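Local structure of lipopolysaccharide core heptose(I) kinase WaaP (Pseudomonas aeruginosa, 6DFL) at residues R149-M154 with K205-L210; R83-A88 with L184-L189. The protein catalyses ATP-dependent phosphorylation of the first heptose of the lipopolysaccharide core and also acts as a protein-tyrosine kinase. All blocks are in the same frame, centred on the assembly; numbering follows the deposited sequence.

In the fold
Both contacts lie in the protein-kinase-like fold, their centres about 12 Å apart. Contact 1 pairs helices 137-156 and 200-212 in the helical lobe; contact 2 sets helix 76-87, packed beside the five-stranded sheet, against strand 184-186 and the turn after it. Along the chain the segments alternate (83-88, 149-154, 184-189, 205-210), so the two contacts cross. Helix 137-156 joins them: Met154 CG packs on Leu85 CD2 at 3.6 Å, while Met150 CE reaches Val186 N at 3.4 Å. The packing thus runs from inside the helical lobe to its junction with the sheet-bearing lobe and passes close to Asp163, the probable catalytic residue, whose side chain lies about 7 Å from that of Asp206 and 8 Å from that of Leu189.

Contact 1: R149-M154 with K205-L210; sequences RMVGDM and KDLAAL
The flat carboxylate of Asp206 receives the methyl of selenomethionine Met154 at its OD2 atom, with CE 3.3 Å from OD2 and tilted some 30° out of the carboxylate plane. Helices 137-156 and 200-212 probably correspond to αE and αF of the protein kinase fold, and here their short segments run nearly antiparallel (161°) with axes 11.5 Å apart. At that spacing side chains, not backbones, bridge the gap. The Met154 chain bends at its last torsion and comes in at about a right angle to Asp206. The polar partners of Asp206 lie just outside the two segments: OD1 accepts from Arg162 N, and OD2 from His161 N and His155 NE2. It thus grips the backbone just ahead of Asp163, consistent with the role of the αF aspartate in protein kinases, which holds the catalytic loop; so many donors would probably keep it ionised.

Beside this buried polar group the contact is apolar. Val151 splits its two methyls between two leucines, CG1 facing Leu207 CD2 at 4.4 Å, with Tyr231 of helix 221-232 touching both residues. Leu210 also touches the bound acyl-phosphopantetheine, and its CD2 meets Val151 CG2 at 4.1 Å.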
loop_
_atom_site.group_PDB
_atom_site.type_symbol
_atom_site.label_atom_id
_atom_site.label_comp_id
_atom_site.label_asym_id
_atom_site.label_seq_id
_atom_site.Cartn_x
_atom_site.Cartn_y
_atom_site.Cartn_z
ATOM N N ARG A 149 1.107 6.200 1.573
ATOM C CA ARG A 149 0.232 7.126 2.287
ATOM C C ARG A 149 -0.889 6.404 3.010
ATOM O O ARG A 149 -1.242 6.757 4.143
ATOM C CB ARG A 149 -0.350 8.168 1.332
ATOM C CG ARG A 149 0.605 9.314 1.022
ATOM C CD ARG A 149 -0.082 10.431 0.247
ATOM N NE ARG A 149 -0.816 9.956 -0.932
ATOM C CZ ARG A 149 -0.343 9.983 -2.177
ATOM N NH1 ARG A 149 0.882 10.463 -2.408
ATOM N NH2 ARG A 149 -1.093 9.530 -3.188
HETATM N N MSE A 150 -1.487 5.402 2.368
HETATM C CA MSE A 150 -2.647 4.766 2.955
HETATM C C MSE A 150 -2.249 3.962 4.165
HETATM O O MSE A 150 -2.892 4.039 5.211
HETATM C CB MSE A 150 -3.335 3.899 1.939
HETATM C CG MSE A 150 -4.025 4.676 0.847
HETATM SE SE MSE A 150 -4.991 3.404 -0.276
HETATM C CE MSE A 150 -6.338 2.772 0.966
ATOM N N VAL A 151 -1.152 3.218 4.037
ATOM C CA VAL A 151 -0.693 2.373 5.135
ATOM C C VAL A 151 -0.249 3.233 6.313
ATOM O O VAL A 151 -0.713 3.053 7.446
ATOM C CB VAL A 151 0.424 1.431 4.642
ATOM C CG1 VAL A 151 1.049 0.644 5.778
ATOM C CG2 VAL A 151 -0.100 0.473 3.573
ATOM N N GLY A 152 0.647 4.194 6.059
ATOM C CA GLY A 152 0.930 5.214 7.057
ATOM C C GLY A 152 -0.318 5.803 7.676
ATOM O O GLY A 152 -0.442 5.856 8.900
ATOM N N ASP A 153 -1.279 6.216 6.837
ATOM C CA ASP A 153 -2.526 6.779 7.358
ATOM C C ASP A 153 -3.274 5.769 8.215
ATOM O O ASP A 153 -3.751 6.097 9.311
ATOM C CB ASP A 153 -3.414 7.259 6.207
ATOM C CG ASP A 153 -3.173 8.740 5.847
ATOM O OD1 ASP A 153 -2.201 9.327 6.360
ATOM O OD2 ASP A 153 -3.959 9.299 5.049
HETATM N N MSE A 154 -3.372 4.537 7.734
HETATM C CA MSE A 154 -3.969 3.449 8.465
HETATM C C MSE A 154 -3.325 3.274 9.838
HETATM O O MSE A 154 -4.021 3.173 10.847
HETATM C CB MSE A 154 -3.810 2.182 7.654
HETATM C CG MSE A 154 -4.884 1.157 7.793
HETATM SE SE MSE A 154 -4.403 -0.307 6.579
HETATM C CE MSE A 154 -2.952 -1.084 7.626
ATOM N N LYS A 205 4.934 -5.606 11.353
ATOM C CA LYS A 205 4.393 -6.797 10.706
ATOM C C LYS A 205 3.712 -6.436 9.387
ATOM O O LYS A 205 4.014 -7.028 8.347
ATOM C CB LYS A 205 3.430 -7.532 11.647
ATOM C CG LYS A 205 4.107 -8.307 12.805
ATOM C CD LYS A 205 3.253 -9.502 13.267
ATOM C CE LYS A 205 3.909 -10.323 14.381
ATOM N NZ LYS A 205 3.729 -9.717 15.739
ATOM N N ASP A 206 2.820 -5.428 9.401
ATOM C CA ASP A 206 2.177 -4.965 8.169
ATOM C C ASP A 206 3.211 -4.562 7.127
ATOM O O ASP A 206 3.083 -4.905 5.943
ATOM C CB ASP A 206 1.284 -3.762 8.444
ATOM C CG ASP A 206 -0.079 -4.117 8.990
ATOM O OD1 ASP A 206 -0.362 -5.293 9.334
ATOM O OD2 ASP A 206 -0.882 -3.159 9.091
ATOM N N LEU A 207 4.201 -3.754 7.541
ATOM C CA LEU A 207 5.232 -3.291 6.622
ATOM C C LEU A 207 6.032 -4.450 6.063
ATOM O O LEU A 207 6.387 -4.458 4.883
ATOM C CB LEU A 207 6.186 -2.324 7.321
ATOM C CG LEU A 207 5.745 -0.925 7.746
ATOM C CD1 LEU A 207 6.908 -0.272 8.465
ATOM C CD2 LEU A 207 5.300 -0.130 6.541
ATOM N N ALA A 208 6.375 -5.412 6.913
ATOM C CA ALA A 208 7.023 -6.628 6.442
ATOM C C ALA A 208 6.168 -7.320 5.392
ATOM O O ALA A 208 6.626 -7.607 4.281
ATOM C CB ALA A 208 7.288 -7.555 7.625
ATOM N N ALA A 209 4.905 -7.576 5.720
ATOM C CA ALA A 209 4.046 -8.309 4.798
ATOM C C ALA A 209 3.855 -7.532 3.501
ATOM O O ALA A 209 3.925 -8.109 2.408
ATOM C CB ALA A 209 2.708 -8.611 5.465
ATOM N N LEU A 210 3.648 -6.211 3.587
ATOM C CA LEU A 210 3.483 -5.456 2.353
ATOM C C LEU A 210 4.706 -5.607 1.465
ATOM O O LEU A 210 4.582 -5.843 0.257
ATOM C CB LEU A 210 3.204 -3.998 2.659
ATOM C CG LEU A 210 2.914 -3.255 1.370
ATOM C CD1 LEU A 210 1.699 -3.815 0.686
ATOM C CD2 LEU A 210 2.736 -1.768 1.657
#

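Contact 2: R83-A88 with L184-L189; sequences RRLHEA and LSVIDL
Leu85 places CG anti to its own carbonyl carbon (chi1 -74°) and then extends CD1 anti to CA, so that this methyl leads toward Val186 and Leu189. Val186 answers with CG1, which its chi1 of 55° sets between the backbone N and the carbonyl carbon. In protein-kinase terms helix 76-87 probably matches αC, and strand 184-186 the strand entering the Asp-Phe-Gly segment; Asp188 and Leu189 would then take the first two positions of that segment, with Leu189 in place of the usual phenylalanine.

The whole contact turns on one methyl, CD1 of Leu85. The side chains of Leu85 and Val186 meet there at about a right angle. Leu189 reaches for the same methyl from another direction, tip to tip, its CD1 lying 4.1 Å from Leu85 CD1. At Leu85 CD1 the directions to the two partners are about 79° apart, and Val186 CG1 and Leu189 CD1 remain 5.0 Å from each other, so the leucine methyl lodges against both. The packing is purely apolar and buried, and it joins the C-terminal end of helix 76-87 to the strand and turn that lead toward the active site.

Polar bonds nearby hold the strand side in place. Val186 is tied by its backbone to Ala91 and by its O to Thr92 OG1, in the loop following helix 76-87, while Asp188 O accepts from His161 NE2. Leu189 also packs on Glu78, Ala81 and Ile82, consistent with the hydrophobic spine that links αC to this position in kinases. The closest approach between the two segments remains that of Leu85 CD1 to Val186 CG1, at 3.7 Å.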
loop_
_atom_site.group_PDB
_atom_site.type_symbol
_atom_site.label_atom_id
_atom_site.label_comp_id
_atom_site.label_asym_id
_atom_site.label_seq_id
_atom_site.Cartn_x
_atom_site.Cartn_y
_atom_site.Cartn_z
ATOM N N ARG A 83 -14.695 1.220 10.245
ATOM C CA ARG A 83 -15.229 2.445 10.823
ATOM C C ARG A 83 -14.117 3.439 11.133
ATOM O O ARG A 83 -14.266 4.636 10.875
ATOM C CB ARG A 83 -16.053 2.112 12.062
ATOM C CG ARG A 83 -17.371 1.421 11.705
ATOM C CD ARG A 83 -18.564 2.349 11.817
ATOM N NE ARG A 83 -19.071 2.308 13.186
ATOM C CZ ARG A 83 -20.224 2.835 13.588
ATOM N NH1 ARG A 83 -21.011 3.459 12.713
ATOM N NH2 ARG A 83 -20.590 2.733 14.864
ATOM N N ARG A 84 -12.986 2.966 11.664
ATOM C CA ARG A 84 -11.882 3.882 11.916
ATOM C C ARG A 84 -11.315 4.427 10.617
ATOM O O ARG A 84 -11.012 5.622 10.530
ATOM C CB ARG A 84 -10.773 3.220 12.733
ATOM C CG ARG A 84 -9.555 4.138 12.954
ATOM C CD ARG A 84 -9.719 5.112 14.182
ATOM N NE ARG A 84 -9.495 4.371 15.439
ATOM C CZ ARG A 84 -10.465 4.096 16.308
ATOM N NH1 ARG A 84 -11.691 4.559 16.057
ATOM N NH2 ARG A 84 -10.229 3.376 17.418
ATOM N N LEU A 85 -11.170 3.585 9.589
ATOM C CA LEU A 85 -10.593 4.074 8.339
ATOM C C LEU A 85 -11.472 5.129 7.689
ATOM O O LEU A 85 -10.959 6.031 7.021
ATOM C CB LEU A 85 -10.361 2.928 7.368
ATOM C CG LEU A 85 -9.179 2.042 7.710
ATOM C CD1 LEU A 85 -8.861 1.156 6.526
ATOM C CD2 LEU A 85 -7.984 2.884 8.120
ATOM N N HIS A 86 -12.794 5.023 7.852
ATOM C CA HIS A 86 -13.686 6.050 7.334
ATOM C C HIS A 86 -13.491 7.366 8.084
ATOM O O HIS A 86 -13.389 8.430 7.463
ATOM C CB HIS A 86 -15.136 5.573 7.419
ATOM C CG HIS A 86 -15.539 4.658 6.291
ATOM N ND1 HIS A 86 -16.377 5.056 5.272
ATOM C CD2 HIS A 86 -15.216 3.368 6.023
ATOM C CE1 HIS A 86 -16.553 4.055 4.426
ATOM N NE2 HIS A 86 -15.854 3.020 4.858
ATOM N N GLU A 87 -13.416 7.311 9.415
ATOM C CA GLU A 87 -13.073 8.499 10.190
ATOM C C GLU A 87 -11.793 9.139 9.672
ATOM O O GLU A 87 -11.733 10.358 9.471
ATOM C CB GLU A 87 -12.933 8.139 11.673
ATOM C CG GLU A 87 -14.233 7.688 12.344
ATOM C CD GLU A 87 -14.012 7.034 13.691
ATOM O OE1 GLU A 87 -13.010 7.372 14.387
ATOM O OE2 GLU A 87 -14.838 6.151 14.049
ATOM N N ALA A 88 -10.764 8.330 9.417
ATOM C CA ALA A 88 -9.443 8.826 9.049
ATOM C C ALA A 88 -9.303 9.162 7.573
ATOM O O ALA A 88 -8.209 9.553 7.148
ATOM C CB ALA A 88 -8.370 7.815 9.441
ATOM N N LEU A 184 -7.115 4.368 -4.940
ATOM C CA LEU A 184 -6.971 3.065 -4.330
ATOM C C LEU A 184 -8.037 2.879 -3.258
ATOM O O LEU A 184 -8.617 3.845 -2.761
ATOM C CB LEU A 184 -5.574 2.896 -3.732
ATOM C CG LEU A 184 -4.434 2.950 -4.750
ATOM C CD1 LEU A 184 -3.104 2.657 -4.099
ATOM C CD2 LEU A 184 -4.679 1.989 -5.912
ATOM N N SER A 185 -8.340 1.612 -2.958
ATOM C CA SER A 185 -9.071 1.235 -1.759
ATOM C C SER A 185 -8.364 0.050 -1.126
ATOM O O SER A 185 -7.925 -0.870 -1.831
ATOM C CB SER A 185 -10.518 0.868 -2.060
ATOM O OG SER A 185 -11.182 1.929 -2.700
ATOM N N VAL A 186 -8.230 0.081 0.184
ATOM C CA VAL A 186 -7.727 -1.078 0.909
ATOM C C VAL A 186 -8.910 -1.973 1.261
ATOM O O VAL A 186 -9.981 -1.489 1.649
ATOM C CB VAL A 186 -6.951 -0.651 2.167
ATOM C CG1 VAL A 186 -7.819 0.249 3.069
ATOM C CG2 VAL A 186 -6.440 -1.893 2.932
ATOM N N ILE A 187 -8.731 -3.281 1.103
ATOM C CA ILE A 187 -9.812 -4.202 1.428
ATOM C C ILE A 187 -9.274 -5.263 2.361
ATOM O O ILE A 187 -8.155 -5.139 2.872
ATOM C CB ILE A 187 -10.411 -4.843 0.167
ATOM C CG1 ILE A 187 -9.338 -5.689 -0.527
ATOM C CG2 ILE A 187 -10.970 -3.776 -0.761
ATOM C CD1 ILE A 187 -9.873 -6.723 -1.497
ATOM N N ASP A 188 -10.058 -6.335 2.522
ATOM C CA ASP A 188 -9.897 -7.423 3.471
ATOM C C ASP A 188 -9.344 -7.012 4.814
ATOM O O ASP A 188 -8.133 -7.111 5.043
ATOM C CB ASP A 188 -8.984 -8.514 2.955
ATOM C CG ASP A 188 -8.833 -9.622 3.979
ATOM O OD1 ASP A 188 -9.866 -10.008 4.569
ATOM O OD2 ASP A 188 -7.705 -10.073 4.243
ATOM N N LEU A 189 -10.214 -6.616 5.732
ATOM C CA LEU A 189 -9.774 -6.232 7.062
ATOM C C LEU A 189 -10.237 -7.243 8.105
ATOM O O LEU A 189 -10.411 -6.897 9.277
ATOM C CB LEU A 189 -10.269 -4.819 7.360
ATOM C CG LEU A 189 -9.652 -3.816 6.375
ATOM C CD1 LEU A 189 -10.479 -2.575 6.204
ATOM C CD2 LEU A 189 -8.274 -3.439 6.848
#